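Local structure of capsid polyprotein VP90 (Turkey astrovirus 2, 3TS3) at residues 24-29 / 92-97; 32-37 / 142-147; 108-113 / 158-163; 78-83 / 182-187; 69-72 / 76-79. The protein probably self-assembles into the icosahedral T=3 immature capsid of the virus, the chain here being its P2 globular projection (spike) domain. All blocks are in the same frame, centred on the assembly; numbering follows the deposited sequence. Where two conformers were deposited one is given.

Interaction 1 of 5, residues 24-29 / 92-97; sequences ERVSTT and PRLGVG. With SO4 (sulfate ion), chain I.
This is a small apolar contact between two loops, in which Val26, from the loop before strand 34-37, meets Leu94, from the loop joining strands 87-90 and 98-101. The two side chains reach toward each other tip to tip, Val26 CG2 lying 3.9 Å from Leu94 CD1. The CG1 branch of Val26, anti to the backbone N and beside the carbonyl carbon (chi1 174°), approaches the Arg93 guanidinium obliquely, 4.2 Å from Arg93 NH2. Leu94 CD2 sits above that guanidinium, toward its rim. Beyond Val26 the loop makes an ST turn: Ser27 OG accepts from Thr29 N at 3.2 Å, nearly straight at 162°. The same hydroxyl donates to sulfate O3 at 2.7 Å, and Thr29 OG1 adds a weak bond to that oxygen. Arg25, extended from CG to NE, donates from both terminal nitrogens: NH1 to sulfate O4 at 2.9 Å (166°) and NH2 to sulfate O2 at 2.7 Å, with the sulfur in the guanidinium plane. Arg25 NE forms a salt bridge with Glu114. The sulfate probably comes from the crystallisation liquor. On the other loop, Gly95 O accepts from Gln84 NE2 of the second subunit.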
# COMPACT_ATOMS: atom_id res chain seq x y z
N GLU C 24 -14.50 17.23 8.88
CA GLU C 24 -14.32 17.10 10.32
C GLU C 24 -13.04 16.37 10.71
O GLU C 24 -12.60 15.47 10.02
CB GLU C 24 -15.53 16.40 10.94
CG GLU C 24 -16.81 17.19 10.78
CD GLU C 24 -18.04 16.32 10.79
OE1 GLU C 24 -17.91 15.09 10.88
OE2 GLU C 24 -19.15 16.87 10.69
N ARG C 25 -12.48 16.74 11.85
CA ARG C 25 -11.27 16.09 12.35
C ARG C 25 -11.56 14.68 12.82
O ARG C 25 -12.58 14.43 13.45
CB ARG C 25 -10.67 16.89 13.51
CG ARG C 25 -9.42 16.25 14.10
CD ARG C 25 -8.78 17.12 15.18
NE ARG C 25 -7.75 16.36 15.89
CZ ARG C 25 -7.95 15.73 17.04
NH1 ARG C 25 -9.12 15.77 17.63
NH2 ARG C 25 -6.96 15.05 17.59
N VAL C 26 -10.65 13.77 12.51
CA VAL C 26 -10.71 12.42 13.03
C VAL C 26 -9.50 12.30 13.94
O VAL C 26 -8.39 12.50 13.51
CB VAL C 26 -10.65 11.38 11.90
CG1 VAL C 26 -10.56 9.96 12.47
CG2 VAL C 26 -11.88 11.50 11.02
N SER C 27 -9.72 12.00 15.21
CA SER C 27 -8.61 11.95 16.15
C SER C 27 -7.63 10.83 15.85
O SER C 27 -8.02 9.77 15.42
CB SER C 27 -9.11 11.81 17.59
OG SER C 27 -8.01 11.68 18.46
N THR C 28 -6.36 11.09 16.13
CA THR C 28 -5.29 10.12 15.89
C THR C 28 -4.98 9.26 17.12
O THR C 28 -3.99 8.56 17.14
CB THR C 28 -4.00 10.78 15.38
OG1 THR C 28 -3.54 11.78 16.30
CG2 THR C 28 -4.23 11.42 14.02
N THR C 29 -5.83 9.34 18.14
CA THR C 29 -5.63 8.52 19.33
C THR C 29 -5.72 7.03 19.05
O THR C 29 -4.95 6.25 19.60
CB THR C 29 -6.65 8.82 20.41
OG1 THR C 29 -6.56 10.19 20.79
CG2 THR C 29 -6.38 7.96 21.63
N PRO C 92 -10.56 3.07 7.19
CA PRO C 92 -11.42 2.49 6.16
C PRO C 92 -12.88 2.93 6.25
O PRO C 92 -13.48 3.16 5.21
CB PRO C 92 -11.28 0.99 6.40
CG PRO C 92 -9.88 0.84 6.88
CD PRO C 92 -9.59 2.09 7.69
N ARG C 93 -13.43 3.11 7.44
CA ARG C 93 -14.83 3.49 7.57
C ARG C 93 -15.14 4.86 6.94
O ARG C 93 -16.27 5.14 6.58
CB ARG C 93 -15.28 3.46 9.04
CG ARG C 93 -14.61 4.51 9.89
CD ARG C 93 -15.07 4.54 11.33
NE ARG C 93 -14.39 5.62 12.02
CZ ARG C 93 -14.83 6.88 12.08
NH1 ARG C 93 -15.99 7.21 11.53
NH2 ARG C 93 -14.11 7.79 12.72
N LEU C 94 -14.13 5.71 6.86
CA LEU C 94 -14.27 7.05 6.28
C LEU C 94 -14.56 7.07 4.78
O LEU C 94 -15.26 7.95 4.30
CB LEU C 94 -13.05 7.89 6.60
CG LEU C 94 -12.68 8.05 8.07
CD1 LEU C 94 -11.43 8.89 8.20
CD2 LEU C 94 -13.84 8.69 8.83
N GLY C 95 -13.93 6.16 4.05
CA GLY C 95 -14.10 6.10 2.62
C GLY C 95 -13.31 7.16 1.86
O GLY C 95 -13.43 7.28 0.65
N VAL C 96 -12.51 7.93 2.58
CA VAL C 96 -11.74 9.04 2.01
C VAL C 96 -10.57 8.65 1.11
O VAL C 96 -10.11 9.46 0.32
CB VAL C 96 -11.27 10.08 3.06
CG1 VAL C 96 -12.47 10.77 3.68
CG2 VAL C 96 -10.40 9.43 4.12
N GLY C 97 -10.06 7.43 1.26
CA GLY C 97 -8.91 7.01 0.49
C GLY C 97 -7.69 7.88 0.75
O GLY C 97 -7.42 8.21 1.89
S SO4 I . -8.33 14.11 20.95
O1 SO4 I . -8.20 14.53 22.35
O2 SO4 I . -7.11 14.45 20.23
O3 SO4 I . -8.56 12.67 20.92
O4 SO4 I . -9.48 14.79 20.35

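Interaction 2 of 5, residues 32-37 / 142-147; sequences GVFCLA and PVISMG
Along 142-147, Ile144 is the first residue to meet strand 34-37, and it does so through its CG2 methyl. With CG1 beside the backbone N (chi1 -61°), CG2 falls opposite that nitrogen and comes up to Phe34 CZ at 3.9 Å, close to the plane of the ring, so the phenyl is met at its edge. Phe34 and Ile144 approach from opposite directions. Next comes Ser145, whose hydroxyl is engaged by Trp190 O and Arg153 NE. Both strands pair antiparallel with strand 187-189 in a curled or branched sheet; their axes are 9.0 Å apart at closest and turned by 75°, so the contact is between side chains of strands that are not neighbours in the sheet. Met146 follows, in the conformer described, one of two, its chain bent at both chi2 (-72°) and chi3 so that sulfur and methyl reach different residues. In this conformer SD makes a Met-aromatic contact with Phe34, 4.0 Å from CE1 and 5.1 Å from the ring centroid, approaching obliquely. The methionine crosses the phenylalanine at about a right angle. Its CE methyl continues to Leu36 CB at 4.1 Å. All four residues are buried. Phe17 and Leu88 also pack against Phe34, while Leu156 and Phe187 pack against Met146.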
# COMPACT_ATOMS: atom_id res chain seq x y z
N GLY C 32 -4.90 2.57 13.70
CA GLY C 32 -5.49 2.38 12.39
C GLY C 32 -6.29 3.50 11.77
O GLY C 32 -7.08 3.25 10.87
N VAL C 33 -6.07 4.73 12.22
CA VAL C 33 -6.83 5.88 11.62
C VAL C 33 -6.11 6.46 10.38
O VAL C 33 -6.79 7.03 9.53
CB VAL C 33 -6.99 7.00 12.67
CG1 VAL C 33 -7.67 8.20 12.08
CG2 VAL C 33 -7.78 6.49 13.88
N PHE C 34 -4.84 6.12 10.21
CA PHE C 34 -4.17 6.41 8.94
C PHE C 34 -3.18 5.32 8.52
O PHE C 34 -2.59 4.64 9.35
CB PHE C 34 -3.55 7.79 8.88
CG PHE C 34 -2.49 8.04 9.91
CD1 PHE C 34 -1.15 7.81 9.63
CD2 PHE C 34 -2.83 8.55 11.14
CE1 PHE C 34 -0.19 8.07 10.58
CE2 PHE C 34 -1.86 8.81 12.08
CZ PHE C 34 -0.54 8.57 11.80
N CYS C 35 -3.02 5.19 7.21
CA CYS C 35 -2.16 4.20 6.62
C CYS C 35 -1.13 4.87 5.71
O CYS C 35 -1.50 5.66 4.86
CB CYS C 35 -3.01 3.23 5.80
SG CYS C 35 -2.10 2.15 4.68
N LEU C 36 0.14 4.52 5.89
CA LEU C 36 1.19 5.01 5.02
C LEU C 36 1.41 4.04 3.88
O LEU C 36 1.76 2.89 4.10
CB LEU C 36 2.50 5.18 5.79
CG LEU C 36 3.74 5.51 4.95
CD1 LEU C 36 3.66 6.92 4.37
CD2 LEU C 36 5.01 5.34 5.78
N ALA C 37 1.21 4.52 2.66
CA ALA C 37 1.47 3.74 1.45
C ALA C 37 2.56 4.47 0.68
O ALA C 37 2.51 5.68 0.56
CB ALA C 37 0.20 3.59 0.61
N PRO C 142 9.35 15.33 14.77
CA PRO C 142 8.13 14.53 14.92
C PRO C 142 8.43 13.04 14.79
O PRO C 142 9.20 12.65 13.94
CB PRO C 142 7.27 14.99 13.75
CG PRO C 142 7.66 16.42 13.54
CD PRO C 142 9.14 16.48 13.87
N VAL C 143 7.82 12.25 15.67
CA VAL C 143 7.90 10.80 15.57
C VAL C 143 6.51 10.19 15.75
O VAL C 143 5.73 10.66 16.56
CB VAL C 143 8.94 10.18 16.54
CG1 VAL C 143 8.60 10.49 17.98
CG2 VAL C 143 9.04 8.69 16.32
N ILE C 144 6.21 9.18 14.96
CA ILE C 144 4.92 8.52 15.04
C ILE C 144 5.07 7.01 15.17
O ILE C 144 5.76 6.39 14.39
CB ILE C 144 4.05 8.84 13.80
CG1 ILE C 144 3.79 10.35 13.71
CG2 ILE C 144 2.74 8.07 13.85
CD1 ILE C 144 3.20 10.78 12.37
N SER C 145 4.38 6.43 16.15
CA SER C 145 4.35 4.99 16.34
C SER C 145 3.48 4.34 15.27
O SER C 145 2.34 4.73 15.10
CB SER C 145 3.78 4.71 17.73
OG SER C 145 3.37 3.37 17.88
N MET C 146 4.02 3.36 14.56
CA MET C 146 3.44 2.69 13.44
C MET C 146 3.62 1.22 13.64
O MET C 146 4.48 0.75 14.35
CB MET C 146 4.09 3.10 12.11
CG MET C 146 4.16 4.61 11.85
SD MET C 146 2.55 5.34 11.46
CE MET C 146 2.17 4.61 9.87
N GLY C 147 2.93 0.45 12.85
CA GLY C 147 3.15 -0.98 12.73
C GLY C 147 2.80 -1.46 11.34
O GLY C 147 1.92 -0.90 10.69

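Interaction 3 of 5, residues 108-113 / 158-163; sequences HIKDYT and YRTSDE
The two backbones come nearest at Ile109 and Tyr158, CA to CA 7.4 Å, where a type I turn from His108 to Asp111, closed by Asp111 N to His108 O at 3.0 Å, puts Ile109 and Lys110 at its centre. Ile109 uses both of its branches. CG1 rests 3.6 Å from Tyr158 CB, while CG2, held between the backbone N and the carbonyl carbon, sits over one face of the phenol: it lies 4.0 Å from the Tyr158 ring centroid and 21° off the normal, a CH-pi contact. Lys110 comes to a different part of the same ring, its extended chain bringing CE to the edge, 4.1 Å from Tyr158 CE2. That carbon also touches Thr160 CG2 at 3.9 Å, whereas Thr160 OG1 bonds to Asp141. The contact thus joins the loop before strand 117-119 to the end of strand 153-159 of the large antiparallel sheet, and Pro142 of the adjoining strand packs on Ile109, Tyr158 and Thr160 alike. At the strand end, Arg159 NH1 forms a salt bridge at 3.1 Å to Asp162 OD2, just beyond it, using the syn lone pair of the carboxylate. Arg159 NH2 bonds to Leu135 O.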
# COMPACT_ATOMS: atom_id res chain seq x y z
N HIS C 108 0.50 19.43 8.92
CA HIS C 108 0.08 18.83 10.18
C HIS C 108 1.14 18.05 10.95
O HIS C 108 0.90 17.65 12.08
CB HIS C 108 -1.11 17.91 9.89
CG HIS C 108 -2.12 18.52 8.98
ND1 HIS C 108 -3.01 19.48 9.41
CD2 HIS C 108 -2.37 18.33 7.67
CE1 HIS C 108 -3.77 19.85 8.39
NE2 HIS C 108 -3.40 19.17 7.32
N ILE C 109 2.28 17.81 10.33
CA ILE C 109 3.29 16.93 10.89
C ILE C 109 3.87 17.44 12.21
O ILE C 109 4.30 16.67 13.04
CB ILE C 109 4.38 16.54 9.86
CG1 ILE C 109 5.20 15.34 10.35
CG2 ILE C 109 5.26 17.72 9.49
CD1 ILE C 109 4.40 14.08 10.54
N LYS C 110 3.84 18.76 12.39
CA LYS C 110 4.35 19.37 13.60
C LYS C 110 3.23 19.75 14.57
O LYS C 110 3.44 20.56 15.46
CB LYS C 110 5.23 20.58 13.28
CG LYS C 110 6.45 20.24 12.45
CD LYS C 110 7.32 21.46 12.28
CE LYS C 110 8.38 21.25 11.23
NZ LYS C 110 9.19 22.50 11.04
N ASP C 111 2.06 19.16 14.39
CA ASP C 111 0.94 19.41 15.28
C ASP C 111 1.03 18.45 16.45
O ASP C 111 0.39 17.41 16.47
CB ASP C 111 -0.39 19.22 14.57
CG ASP C 111 -1.56 19.57 15.46
OD1 ASP C 111 -1.30 20.02 16.58
OD2 ASP C 111 -2.71 19.37 15.04
N TYR C 112 1.83 18.84 17.44
CA TYR C 112 2.14 18.02 18.60
C TYR C 112 0.94 17.76 19.49
O TYR C 112 0.97 16.88 20.33
CB TYR C 112 3.33 18.60 19.37
CG TYR C 112 4.60 18.59 18.53
CD1 TYR C 112 5.23 17.40 18.23
CD2 TYR C 112 5.14 19.76 18.04
CE1 TYR C 112 6.37 17.38 17.47
CE2 TYR C 112 6.28 19.75 17.28
CZ TYR C 112 6.89 18.56 16.99
OH TYR C 112 8.03 18.55 16.23
N THR C 113 -0.12 18.53 19.30
CA THR C 113 -1.37 18.27 19.99
C THR C 113 -2.04 16.96 19.54
O THR C 113 -2.78 16.36 20.29
CB THR C 113 -2.32 19.48 19.99
OG1 THR C 113 -2.91 19.62 18.70
CG2 THR C 113 -1.55 20.74 20.34
N TYR C 158 9.77 12.71 10.94
CA TYR C 158 9.93 13.81 10.02
C TYR C 158 11.25 14.46 10.41
O TYR C 158 11.35 15.06 11.47
CB TYR C 158 8.77 14.80 10.11
CG TYR C 158 8.84 15.92 9.09
CD1 TYR C 158 8.80 15.65 7.74
CD2 TYR C 158 8.93 17.23 9.48
CE1 TYR C 158 8.87 16.65 6.81
CE2 TYR C 158 8.99 18.25 8.56
CZ TYR C 158 8.96 17.95 7.22
OH TYR C 158 9.02 18.96 6.28
N ARG C 159 12.25 14.33 9.55
CA ARG C 159 13.55 14.93 9.82
C ARG C 159 13.48 16.36 9.29
O ARG C 159 13.65 16.60 8.11
CB ARG C 159 14.68 14.15 9.15
CG ARG C 159 16.08 14.64 9.51
CD ARG C 159 17.17 14.08 8.59
NE ARG C 159 17.37 12.65 8.74
CZ ARG C 159 17.42 11.78 7.74
NH1 ARG C 159 17.26 12.19 6.49
NH2 ARG C 159 17.62 10.50 8.00
N THR C 160 13.25 17.29 10.20
CA THR C 160 13.00 18.68 9.87
C THR C 160 14.15 19.33 9.13
O THR C 160 13.93 20.19 8.29
CB THR C 160 12.64 19.51 11.12
OG1 THR C 160 13.73 19.50 12.03
CG2 THR C 160 11.43 18.92 11.81
N SER C 161 15.38 18.92 9.42
CA SER C 161 16.54 19.56 8.83
C SER C 161 16.55 19.46 7.31
O SER C 161 16.96 20.39 6.64
CB SER C 161 17.84 18.97 9.39
OG SER C 161 17.95 17.59 9.11
N ASP C 162 16.14 18.32 6.77
CA ASP C 162 16.04 18.18 5.32
C ASP C 162 14.62 17.91 4.79
O ASP C 162 14.45 17.53 3.65
CB ASP C 162 17.05 17.17 4.77
CG ASP C 162 16.85 15.79 5.34
OD1 ASP C 162 15.87 15.62 6.07
OD2 ASP C 162 17.66 14.90 5.06
N GLU C 163 13.62 18.09 5.64
CA GLU C 163 12.19 17.93 5.30
C GLU C 163 11.89 16.60 4.69
O GLU C 163 11.11 16.48 3.75
CB GLU C 163 11.71 19.09 4.41
CG GLU C 163 11.89 20.44 5.07
CD GLU C 163 11.19 21.56 4.34
OE1 GLU C 163 10.25 21.30 3.57
OE2 GLU C 163 11.59 22.73 4.56

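Interaction 4 of 5, residues 78-83 / 182-187; sequences NILDVT and LKMLYF
Leu80 carries the first side of this contact, meeting both Leu182 and Met184 with a single methyl. Its CB points toward segment 182-187 but stays 6.3 Å from Met184 SD, and Leu80 CG is still 5.7 Å from Met184 SD and 5.5 Å from Leu182 CD2. At the tip the branches part. CD1 lies opposite CA (chi2 -170°), at the full length of the side chain, and comes 4.3 Å from Met184 SD and 4.5 Å from Leu182 CD2; Leu80 CD2 is turned aside and remains 5.9 Å from Leu182 CD2. Across these two segments the approach is light, no pair being closer than Leu80 CD1 and Met184 SD. Leu182 answers with CD2, and Met184, bent at both chi2 and chi3, presents its sulfur rather than its methyl. Leu80 belongs to strand 76-81 of the large antiparallel sheet, next to strand 164-171, and Pro40, Ala42 and Phe169 also pack on it; segment 182-187 is the connection that leads into strand 187-189. Just beyond Leu80, Asp81 forms an Asx turn: OD1 accepts from Thr83 N at 3.0 Å, the donor standing 54° out of the carboxylate plane, and, on the syn lone pair of Asp81 OD1, from Thr83 OG1. Thr83 OG1 in turn accepts from Tyr165 N. The connection faces the second subunit of the spike, where Thr205 OG1 of that subunit bonds to both Leu182 O and Met184 N, while Lys183 NZ bonds to Leu200 O and Leu203 O of the second subunit.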
# COMPACT_ATOMS: atom_id res chain seq x y z
N ASN C 78 16.54 -0.57 8.90
CA ASN C 78 16.32 0.13 7.66
C ASN C 78 15.84 1.55 7.85
O ASN C 78 14.87 1.78 8.53
CB ASN C 78 15.30 -0.66 6.84
CG ASN C 78 15.71 -2.11 6.66
OD1 ASN C 78 16.49 -2.42 5.78
ND2 ASN C 78 15.20 -2.99 7.50
N ILE C 79 16.56 2.49 7.25
CA ILE C 79 16.17 3.89 7.28
C ILE C 79 15.80 4.24 5.84
O ILE C 79 16.66 4.45 5.00
CB ILE C 79 17.36 4.76 7.74
CG1 ILE C 79 17.91 4.24 9.06
CG2 ILE C 79 16.95 6.20 7.87
CD1 ILE C 79 19.22 4.86 9.48
N LEU C 80 14.50 4.33 5.58
CA LEU C 80 14.01 4.58 4.23
C LEU C 80 13.29 5.93 4.12
O LEU C 80 12.70 6.40 5.07
CB LEU C 80 13.09 3.46 3.76
CG LEU C 80 13.69 2.05 3.71
CD1 LEU C 80 12.71 1.13 3.00
CD2 LEU C 80 15.02 2.07 2.99
N ASP C 81 13.36 6.53 2.94
CA ASP C 81 12.76 7.83 2.69
C ASP C 81 11.44 7.63 1.94
O ASP C 81 11.41 7.03 0.89
CB ASP C 81 13.73 8.64 1.83
CG ASP C 81 13.18 9.98 1.40
OD1 ASP C 81 12.27 10.50 2.04
OD2 ASP C 81 13.70 10.52 0.40
N VAL C 82 10.34 8.11 2.51
CA VAL C 82 9.04 7.99 1.86
C VAL C 82 8.51 9.34 1.37
O VAL C 82 7.37 9.46 1.00
CB VAL C 82 8.00 7.28 2.76
CG1 VAL C 82 8.40 5.83 2.96
CG2 VAL C 82 7.85 8.01 4.09
N THR C 83 9.37 10.34 1.35
CA THR C 83 8.94 11.69 1.00
C THR C 83 8.37 11.87 -0.41
O THR C 83 7.36 12.52 -0.59
CB THR C 83 10.11 12.68 1.15
OG1 THR C 83 10.76 12.47 2.41
CG2 THR C 83 9.61 14.11 1.07
N LEU C 182 13.48 -6.86 -0.44
CA LEU C 182 12.41 -6.39 0.43
C LEU C 182 11.10 -6.17 -0.30
O LEU C 182 11.03 -5.45 -1.28
CB LEU C 182 12.86 -5.11 1.15
CG LEU C 182 11.94 -4.51 2.21
CD1 LEU C 182 11.56 -5.55 3.23
CD2 LEU C 182 12.59 -3.32 2.86
N LYS C 183 10.05 -6.82 0.19
CA LYS C 183 8.73 -6.61 -0.37
C LYS C 183 7.98 -5.81 0.70
O LYS C 183 7.64 -6.33 1.75
CB LYS C 183 8.04 -7.94 -0.68
CG LYS C 183 8.91 -9.03 -1.35
CD LYS C 183 9.59 -8.60 -2.65
CE LYS C 183 10.34 -9.79 -3.29
NZ LYS C 183 11.40 -9.37 -4.25
N MET C 184 7.75 -4.53 0.44
CA MET C 184 7.14 -3.64 1.42
C MET C 184 5.71 -3.97 1.80
O MET C 184 4.94 -4.44 0.99
CB MET C 184 7.16 -2.19 0.93
CG MET C 184 8.51 -1.57 0.87
SD MET C 184 9.25 -1.35 2.50
CE MET C 184 8.00 -0.41 3.33
N LEU C 185 5.39 -3.66 3.05
CA LEU C 185 4.07 -3.85 3.61
C LEU C 185 3.48 -2.48 3.93
O LEU C 185 4.20 -1.51 4.02
CB LEU C 185 4.15 -4.65 4.91
CG LEU C 185 4.77 -6.04 4.84
CD1 LEU C 185 4.82 -6.66 6.23
CD2 LEU C 185 4.02 -6.92 3.88
N TYR C 186 2.17 -2.43 4.08
CA TYR C 186 1.49 -1.22 4.50
C TYR C 186 1.86 -0.98 5.96
O TYR C 186 2.06 -1.92 6.71
CB TYR C 186 -0.03 -1.37 4.43
CG TYR C 186 -0.66 -1.29 3.06
CD1 TYR C 186 -0.82 -0.08 2.41
CD2 TYR C 186 -1.15 -2.42 2.45
CE1 TYR C 186 -1.43 -0.02 1.17
CE2 TYR C 186 -1.75 -2.37 1.22
CZ TYR C 186 -1.90 -1.18 0.59
OH TYR C 186 -2.51 -1.16 -0.64
N PHE C 187 1.90 0.28 6.35
CA PHE C 187 2.13 0.65 7.74
C PHE C 187 0.93 1.45 8.20
O PHE C 187 0.43 2.28 7.47
CB PHE C 187 3.42 1.46 7.90
CG PHE C 187 4.66 0.62 7.89
CD1 PHE C 187 5.21 0.17 6.71
CD2 PHE C 187 5.26 0.25 9.08
CE1 PHE C 187 6.33 -0.60 6.72
CE2 PHE C 187 6.38 -0.53 9.08
CZ PHE C 187 6.92 -0.95 7.91

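Interaction 5 of 5, residues 69-72 / 76-79; sequences FLLD and WWNI
Trp77 NE1 is shared by two weak hydrogen bonds, to Asn50 O and to Ala74 O, and the opposite end of the same indole touches segment 69-72. These weak bonds, made on the pyrrole side, probably help set the rotation of the ring, with the benzo side directed at Leu71 and Asp72. Leu71 reaches with CD1, which lies opposite CA (chi2 -177°) and so leads the side chain; it stops 4.0 Å from Trp77 CZ3, near the plane of the indole, and therefore meets an edge, the two side chains crossing at a slant. Asp72 contributes its backbone instead: its carbonyl oxygen lies 3.7 Å from Trp77 CH2 and 4.1 Å from Trp77 CZ2, oblique to the ring, while its carboxylate leads away. The contact depends on the length of the tryptophan, since the nearest pair of CA atoms, Asp72 and Trp77, is 10.9 Å apart. It closes the short connection between strand 67-70, which pairs with 56-59 in a small two-stranded sheet, and strand 76-81 of the large sheet. Around it, strand 76-81 runs between strands 47-52 and 164-171: Tyr48 and Ile52 pack on Trp77 from the first and Ser170 from the second, Phe168 packs on Leu71, and Leu131 of helix 129-135 also rests on the indole.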
# COMPACT_ATOMS: atom_id res chain seq x y z
N PHE C 69 8.78 3.70 23.28
CA PHE C 69 8.05 2.53 22.84
C PHE C 69 9.05 1.48 22.35
O PHE C 69 9.98 1.80 21.63
CB PHE C 69 6.88 2.82 21.88
CG PHE C 69 7.25 3.45 20.55
CD1 PHE C 69 7.52 2.67 19.45
CD2 PHE C 69 7.20 4.82 20.39
CE1 PHE C 69 7.80 3.25 18.22
CE2 PHE C 69 7.48 5.40 19.17
CZ PHE C 69 7.78 4.61 18.08
N LEU C 70 8.89 0.24 22.81
CA LEU C 70 9.79 -0.84 22.45
C LEU C 70 9.60 -1.37 21.04
O LEU C 70 8.51 -1.35 20.51
CB LEU C 70 9.66 -2.00 23.45
CG LEU C 70 9.96 -1.70 24.92
CD1 LEU C 70 9.47 -2.85 25.77
CD2 LEU C 70 11.44 -1.48 25.12
N LEU C 71 10.68 -1.88 20.45
CA LEU C 71 10.65 -2.50 19.13
C LEU C 71 11.12 -3.93 19.26
O LEU C 71 11.69 -4.31 20.27
CB LEU C 71 11.57 -1.76 18.15
CG LEU C 71 11.31 -0.30 17.83
CD1 LEU C 71 12.32 0.14 16.79
CD2 LEU C 71 9.90 -0.06 17.34
N ASP C 72 10.87 -4.74 18.24
CA ASP C 72 11.34 -6.12 18.24
C ASP C 72 12.85 -6.19 18.07
O ASP C 72 13.43 -5.41 17.32
CB ASP C 72 10.67 -6.91 17.11
CG ASP C 72 9.18 -7.07 17.31
OD1 ASP C 72 8.77 -7.72 18.29
OD2 ASP C 72 8.42 -6.56 16.48
N TRP C 76 18.70 -6.45 11.28
CA TRP C 76 18.66 -5.65 10.06
C TRP C 76 17.76 -4.42 10.23
O TRP C 76 16.56 -4.54 10.42
CB TRP C 76 18.23 -6.52 8.87
CG TRP C 76 19.18 -7.65 8.60
CD1 TRP C 76 19.09 -8.93 9.06
CD2 TRP C 76 20.37 -7.60 7.80
NE1 TRP C 76 20.15 -9.67 8.61
CE2 TRP C 76 20.95 -8.88 7.82
CE3 TRP C 76 21.01 -6.59 7.07
CZ2 TRP C 76 22.12 -9.18 7.15
CZ3 TRP C 76 22.17 -6.89 6.40
CH2 TRP C 76 22.72 -8.18 6.44
N TRP C 77 18.38 -3.26 10.15
CA TRP C 77 17.74 -1.99 10.43
C TRP C 77 17.70 -1.15 9.17
O TRP C 77 18.66 -1.08 8.44
CB TRP C 77 18.46 -1.30 11.58
CG TRP C 77 18.38 -2.14 12.80
CD1 TRP C 77 19.30 -3.04 13.24
CD2 TRP C 77 17.27 -2.23 13.70
NE1 TRP C 77 18.85 -3.66 14.38
CE2 TRP C 77 17.61 -3.17 14.69
CE3 TRP C 77 16.04 -1.57 13.78
CZ2 TRP C 77 16.74 -3.49 15.73
CZ3 TRP C 77 15.20 -1.88 14.81
CH2 TRP C 77 15.55 -2.83 15.78
N ASN C 78 16.54 -0.57 8.90
CA ASN C 78 16.32 0.13 7.66
C ASN C 78 15.84 1.55 7.85
O ASN C 78 14.87 1.78 8.53
CB ASN C 78 15.30 -0.66 6.84
CG ASN C 78 15.71 -2.11 6.66
OD1 ASN C 78 16.49 -2.42 5.78
ND2 ASN C 78 15.20 -2.99 7.50
N ILE C 79 16.56 2.49 7.25
CA ILE C 79 16.17 3.89 7.28
C ILE C 79 15.80 4.24 5.84
O ILE C 79 16.66 4.45 5.00
CB ILE C 79 17.36 4.76 7.74
CG1 ILE C 79 17.91 4.24 9.06
CG2 ILE C 79 16.95 6.20 7.87
CD1 ILE C 79 19.22 4.86 9.48

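From the N terminus, 24-29 opens interaction 1 and 32-37 opens interaction 2 before 92-97 closes the first loop, so the two cross; they touch through Thr28 and Phe34. Interaction 5, a short closure between the small sheet and strand 76-81, is nested inside both. Interaction 4 opens on that strand, sharing Asn78 and Ile79 with it, and closes at 182-187, crossing interactions 1 and 2. Interaction 3 opens after interaction 1 has closed; it crosses interaction 2, which closes at 142-147, itself closes at 158-163 on the neighbouring strand, and nests inside interaction 4. Interactions 2 to 5 all reach the large antiparallel sheet, and interactions 1, 2 and 4 touch the second subunit.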